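Local coordinates for putative outer membrane protein (LpxR) (Salmonella typhimurium, PDB 3FID) that probably removes the 3'-acyloxyacyl chain of lipid A in the bacterial outer membrane, and binds zinc ions, at residues 58-63 with 78-83; 135-140 with 230-235. All blocks are in the same frame, centred on the assembly; numbering follows the deposited sequence.

Contact 1. Residues 58-63 with 78-83; sequences DIYSPS and AFSAFL
Asp-58 O takes the N-H of Phe-82 at 2.8 Å, and Ala-81 CA adds a CA-H...O approach to the same oxygen at 3.2 Å. Asp-58 N returns a bond to Phe-82 O, and Tyr-60 with Ser-80 makes the second hydrogen-bonded pair, in which Ser-80 N to Tyr-60 O is longer, 3.1 Å. Ile-59 and Ala-81 form the non-hydrogen-bonded pair between, Ile-59 CG1 lying 4.2 Å from Ala-81 CB. The short segments 58-60 and 80-83 belong to neighbouring strands of the LpxR outer membrane β-barrel and run antiparallel, at 165°. Asp-58, Tyr-60, Ser-80 and Phe-82 share one sheet face, where Phe-82 CB meets the edge of the Tyr-60 ring. Asp-58 OD1 forms a salt bridge with Arg-205 and shares a hydrogen bond with Tyr-33 OH; OD2 is hydrogen-bonded to NE2 of His-84, a zinc ligand, and so probably steadies that histidine from the second shell. Past the strand ends, Pro-62 CD sits over the centre of the Phe-79 ring, a CH-pi contact 3.4 Å from the centroid. Ser-61 OG, anti to its own N (chi1 180°), reaches Phe-79 CE1 at 3.2 Å while donating in plane to a lone pair of Pro-62 O.

Contact 2. Residues 135-140 with 230-235; sequences DQIENR and KNYTLQ
Tyr-232 OH donates to the backbone Glu-138 O at 2.6 Å. The hydroxyl stands above that carbonyl's plane rather than on a lone pair, while the oxygen itself lies at the edge of the tyrosine ring. A water donates both to Tyr-232 OH, at 2.7 Å, and to Glu-138 OE1, at 2.6 Å, tying the Glu-138 side chain to the same hydroxyl as its backbone. The Glu-138 chain runs roughly perpendicular to the tyrosine, its carboxylate close to parallel with the ring.

Arg-140 supplies the contacts over the ring. Its CB lies above one face, nearer the rim than the centre, in a CH-pi contact 3.8 Å from the Tyr-232 centroid. A bend at chi3 (-67°) lays the guanidinium across the CD2-CE2 side, with NE 3.4 Å from Tyr-232 CE2. That CE2 sits over one face of the Arg-140 guanidinium, 3.3 Å above its plane, the two planes being 34° apart.

Apolar contact comes from Ile-137, whose CG2 branch meets Tyr-232 CE1 at 3.5 Å; the isoleucine and tyrosine run alongside each other, pointing opposite ways.

Bonds within 230-235 shape the turn that carries the tyrosine. Asn-231 is the N-cap of the short helix 232-235; its OD1 accepts from Thr-233 OG1 at 2.7 Å, and its N donates to Gln-235 OE1.

The segments thus join the loop before strand 140-157 to a short helix in the connection between strands 215-228 and 251-263 of the barrel. With one hydrogen bond given and one received, the buried phenol hydroxyl has its rotation set by the Glu-138 carbonyl and the water, while the arginine packs on the ring through CB and the guanidinium face and its NH1 hydrogen-bonds to Asn-174 O.

How the contacts relate
Contact 1 is the more buried, a stretch of barrel wall held by backbone bonds between neighbouring strands, whereas contact 2 is partly buried and depends on side chains, chiefly one tyrosine and a water, joining segments distant in sequence. The centres of contacts 1 and 2 are about 9 Å apart, and the two meet directly. Phe-79 O probably accepts a hydrogen bond from Ile-137 N at 3.0 Å, so the loop segment 135-140 runs beside the start of strand 80-94. Thr-233 CB packs against Ser-80 OG, bringing helix 232-235 to the face that carries Tyr-60 and Ser-80. Only contact 1 adjoins zinc ligands, His-84 beside Asp-58 and Thr-34 beside Ile-59; the Thr-233 side chain is about 9 Å from that of His-84.

Contact 1. Residues 58-63 with 78-83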
# COMPACT_ATOMS: atom_id res chain seq x y z
N ASP A 58 -8.70 1.95 -3.08
CA ASP A 58 -8.05 2.80 -2.09
C ASP A 58 -8.67 4.18 -2.13
O ASP A 58 -8.97 4.68 -3.21
CB ASP A 58 -6.58 2.86 -2.41
CG ASP A 58 -5.93 1.52 -2.26
OD1 ASP A 58 -6.02 0.98 -1.12
OD2 ASP A 58 -5.40 1.02 -3.26
N ILE A 59 -8.89 4.76 -0.94
CA ILE A 59 -9.63 6.01 -0.76
C ILE A 59 -8.71 7.01 -0.05
O ILE A 59 -8.05 6.65 0.95
CB ILE A 59 -10.90 5.77 0.07
CG1 ILE A 59 -11.76 4.65 -0.58
CG2 ILE A 59 -11.76 7.10 0.23
CD1 ILE A 59 -13.07 4.37 0.19
N TYR A 60 -8.66 8.23 -0.59
CA TYR A 60 -7.76 9.30 -0.15
C TYR A 60 -8.60 10.50 0.24
O TYR A 60 -9.69 10.70 -0.32
CB TYR A 60 -6.74 9.68 -1.25
CG TYR A 60 -5.90 8.47 -1.60
CD1 TYR A 60 -4.84 8.09 -0.78
CD2 TYR A 60 -6.22 7.65 -2.69
CE1 TYR A 60 -4.09 6.93 -1.04
CE2 TYR A 60 -5.47 6.49 -2.96
CZ TYR A 60 -4.41 6.15 -2.13
OH TYR A 60 -3.65 5.02 -2.36
N SER A 61 -8.11 11.26 1.21
CA SER A 61 -8.97 12.21 1.98
C SER A 61 -8.17 13.47 2.35
O SER A 61 -6.95 13.39 2.56
CB SER A 61 -9.48 11.51 3.25
OG SER A 61 -10.32 12.39 4.02
N PRO A 62 -8.87 14.65 2.44
CA PRO A 62 -8.28 15.81 3.14
C PRO A 62 -8.09 15.46 4.63
O PRO A 62 -8.65 14.46 5.11
CB PRO A 62 -9.34 16.92 3.03
CG PRO A 62 -10.48 16.38 2.28
CD PRO A 62 -10.22 14.92 1.93
N SER A 63 -7.36 16.29 5.36
CA SER A 63 -7.01 15.98 6.74
C SER A 63 -7.70 16.94 7.70
O SER A 63 -8.06 18.06 7.30
CB SER A 63 -5.49 16.02 6.95
OG SER A 63 -4.85 14.94 6.28
N ALA A 78 -7.77 16.79 -2.31
CA ALA A 78 -9.19 16.57 -2.49
C ALA A 78 -9.52 15.12 -2.12
O ALA A 78 -8.63 14.26 -2.16
CB ALA A 78 -9.53 16.79 -3.95
N PHE A 79 -10.80 14.83 -1.83
CA PHE A 79 -11.27 13.44 -1.80
C PHE A 79 -10.99 12.77 -3.17
O PHE A 79 -11.18 13.38 -4.24
CB PHE A 79 -12.76 13.36 -1.43
CG PHE A 79 -13.04 13.48 0.06
CD1 PHE A 79 -12.83 12.39 0.92
CD2 PHE A 79 -13.52 14.66 0.60
CE1 PHE A 79 -13.08 12.50 2.31
CE2 PHE A 79 -13.79 14.81 1.98
CZ PHE A 79 -13.57 13.74 2.84
N SER A 80 -10.52 11.53 -3.15
CA SER A 80 -10.38 10.73 -4.37
C SER A 80 -10.40 9.23 -4.05
O SER A 80 -10.26 8.82 -2.91
CB SER A 80 -9.09 11.09 -5.16
OG SER A 80 -7.93 10.68 -4.45
N ALA A 81 -10.58 8.42 -5.08
CA ALA A 81 -10.39 6.97 -4.91
C ALA A 81 -9.78 6.35 -6.16
O ALA A 81 -9.92 6.87 -7.28
CB ALA A 81 -11.71 6.26 -4.51
N PHE A 82 -9.08 5.25 -5.94
CA PHE A 82 -8.38 4.52 -6.98
C PHE A 82 -8.92 3.09 -6.93
O PHE A 82 -8.76 2.41 -5.93
CB PHE A 82 -6.88 4.58 -6.64
CG PHE A 82 -5.99 3.76 -7.56
CD1 PHE A 82 -6.28 3.60 -8.91
CD2 PHE A 82 -4.82 3.20 -7.04
CE1 PHE A 82 -5.41 2.90 -9.75
CE2 PHE A 82 -3.96 2.47 -7.86
CZ PHE A 82 -4.26 2.32 -9.22
N LEU A 83 -9.58 2.65 -8.00
CA LEU A 83 -10.13 1.29 -8.09
C LEU A 83 -9.32 0.55 -9.15
O LEU A 83 -9.15 1.06 -10.25
CB LEU A 83 -11.59 1.35 -8.54
CG LEU A 83 -12.31 0.02 -8.76
CD1 LEU A 83 -12.61 -0.77 -7.44
CD2 LEU A 83 -13.60 0.41 -9.48

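Contact 2. Residues 135-140 with 230-235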
# COMPACT_ATOMS: atom_id res chain seq x y z
N ASP A 135 -16.92 17.39 -4.65
CA ASP A 135 -15.80 18.07 -5.30
C ASP A 135 -14.56 17.16 -5.42
O ASP A 135 -13.42 17.63 -5.42
CB ASP A 135 -15.51 19.39 -4.54
CG ASP A 135 -14.68 20.37 -5.34
OD1 ASP A 135 -14.74 20.33 -6.59
OD2 ASP A 135 -13.99 21.20 -4.71
N GLN A 136 -14.79 15.84 -5.50
CA GLN A 136 -13.68 14.87 -5.65
C GLN A 136 -12.90 15.04 -6.95
O GLN A 136 -13.36 15.72 -7.87
CB GLN A 136 -14.20 13.43 -5.48
CG GLN A 136 -15.11 12.88 -6.61
CD GLN A 136 -15.52 11.44 -6.32
OE1 GLN A 136 -14.68 10.57 -6.20
NE2 GLN A 136 -16.83 11.20 -6.18
N ILE A 137 -11.72 14.41 -7.04
CA ILE A 137 -10.95 14.36 -8.28
C ILE A 137 -11.76 13.69 -9.40
O ILE A 137 -12.36 12.64 -9.20
CB ILE A 137 -9.56 13.65 -8.10
CG1 ILE A 137 -8.73 14.36 -7.00
CG2 ILE A 137 -8.79 13.58 -9.42
CD1 ILE A 137 -8.35 15.85 -7.29
N GLU A 138 -11.76 14.31 -10.58
CA GLU A 138 -12.52 13.82 -11.74
C GLU A 138 -11.88 12.59 -12.40
O GLU A 138 -10.66 12.35 -12.25
CB GLU A 138 -12.63 14.93 -12.77
CG GLU A 138 -11.35 15.17 -13.56
CD GLU A 138 -11.46 16.38 -14.51
OE1 GLU A 138 -10.43 16.80 -15.06
OE2 GLU A 138 -12.57 16.91 -14.67
N ASN A 139 -12.68 11.85 -13.18
CA ASN A 139 -12.27 10.57 -13.77
C ASN A 139 -11.04 10.67 -14.67
O ASN A 139 -10.94 11.57 -15.51
CB ASN A 139 -13.41 9.93 -14.58
CG ASN A 139 -14.52 9.36 -13.71
OD1 ASN A 139 -14.27 8.71 -12.70
ND2 ASN A 139 -15.78 9.59 -14.12
N ARG A 140 -10.11 9.74 -14.46
CA ARG A 140 -9.10 9.41 -15.45
C ARG A 140 -8.89 7.92 -15.36
O ARG A 140 -8.59 7.40 -14.29
CB ARG A 140 -7.78 10.14 -15.26
CG ARG A 140 -6.78 9.71 -16.32
CD ARG A 140 -5.45 10.36 -16.17
NE ARG A 140 -5.49 11.79 -16.43
CZ ARG A 140 -4.41 12.58 -16.33
NH1 ARG A 140 -3.23 12.05 -15.99
NH2 ARG A 140 -4.52 13.88 -16.57
N LYS A 230 4.53 11.50 -11.30
CA LYS A 230 3.07 11.69 -11.37
C LYS A 230 2.37 11.13 -10.16
O LYS A 230 2.72 10.06 -9.66
CB LYS A 230 2.45 10.97 -12.59
CG LYS A 230 2.93 11.43 -13.96
CD LYS A 230 2.03 10.78 -15.04
CE LYS A 230 2.47 11.13 -16.45
NZ LYS A 230 3.21 10.02 -17.12
N ASN A 231 1.32 11.82 -9.73
CA ASN A 231 0.37 11.24 -8.77
C ASN A 231 -0.96 11.94 -9.06
O ASN A 231 -1.18 13.05 -8.58
CB ASN A 231 0.83 11.48 -7.35
CG ASN A 231 -0.11 10.89 -6.32
OD1 ASN A 231 -1.28 10.64 -6.60
ND2 ASN A 231 0.41 10.65 -5.13
N TYR A 232 -1.80 11.29 -9.86
CA TYR A 232 -3.10 11.86 -10.27
C TYR A 232 -4.06 12.15 -9.10
O TYR A 232 -4.86 13.08 -9.17
CB TYR A 232 -3.76 10.96 -11.33
CG TYR A 232 -5.03 11.55 -11.91
CD1 TYR A 232 -6.28 11.09 -11.50
CD2 TYR A 232 -4.97 12.62 -12.83
CE1 TYR A 232 -7.47 11.65 -12.01
CE2 TYR A 232 -6.15 13.19 -13.35
CZ TYR A 232 -7.39 12.71 -12.92
OH TYR A 232 -8.55 13.25 -13.43
N THR A 233 -3.97 11.39 -8.00
CA THR A 233 -4.77 11.72 -6.80
C THR A 233 -4.48 13.16 -6.29
O THR A 233 -5.34 13.76 -5.65
CB THR A 233 -4.63 10.70 -5.60
OG1 THR A 233 -3.37 10.88 -4.94
CG2 THR A 233 -4.78 9.22 -6.08
N LEU A 234 -3.28 13.67 -6.59
CA LEU A 234 -2.84 15.00 -6.14
C LEU A 234 -2.87 16.04 -7.26
O LEU A 234 -3.13 17.22 -7.00
CB LEU A 234 -1.42 14.92 -5.57
CG LEU A 234 -1.26 14.10 -4.27
CD1 LEU A 234 0.20 14.15 -3.77
CD2 LEU A 234 -2.28 14.55 -3.18
N GLN A 235 -2.61 15.59 -8.48
CA GLN A 235 -2.45 16.51 -9.64
C GLN A 235 -3.70 16.64 -10.50
O GLN A 235 -3.77 17.51 -11.37
CB GLN A 235 -1.29 16.04 -10.50
CG GLN A 235 0.06 16.10 -9.77
CD GLN A 235 1.17 15.48 -10.55
OE1 GLN A 235 1.03 14.37 -11.08
NE2 GLN A 235 2.29 16.17 -10.64
O HOH W 1 -8.20 15.84 -14.06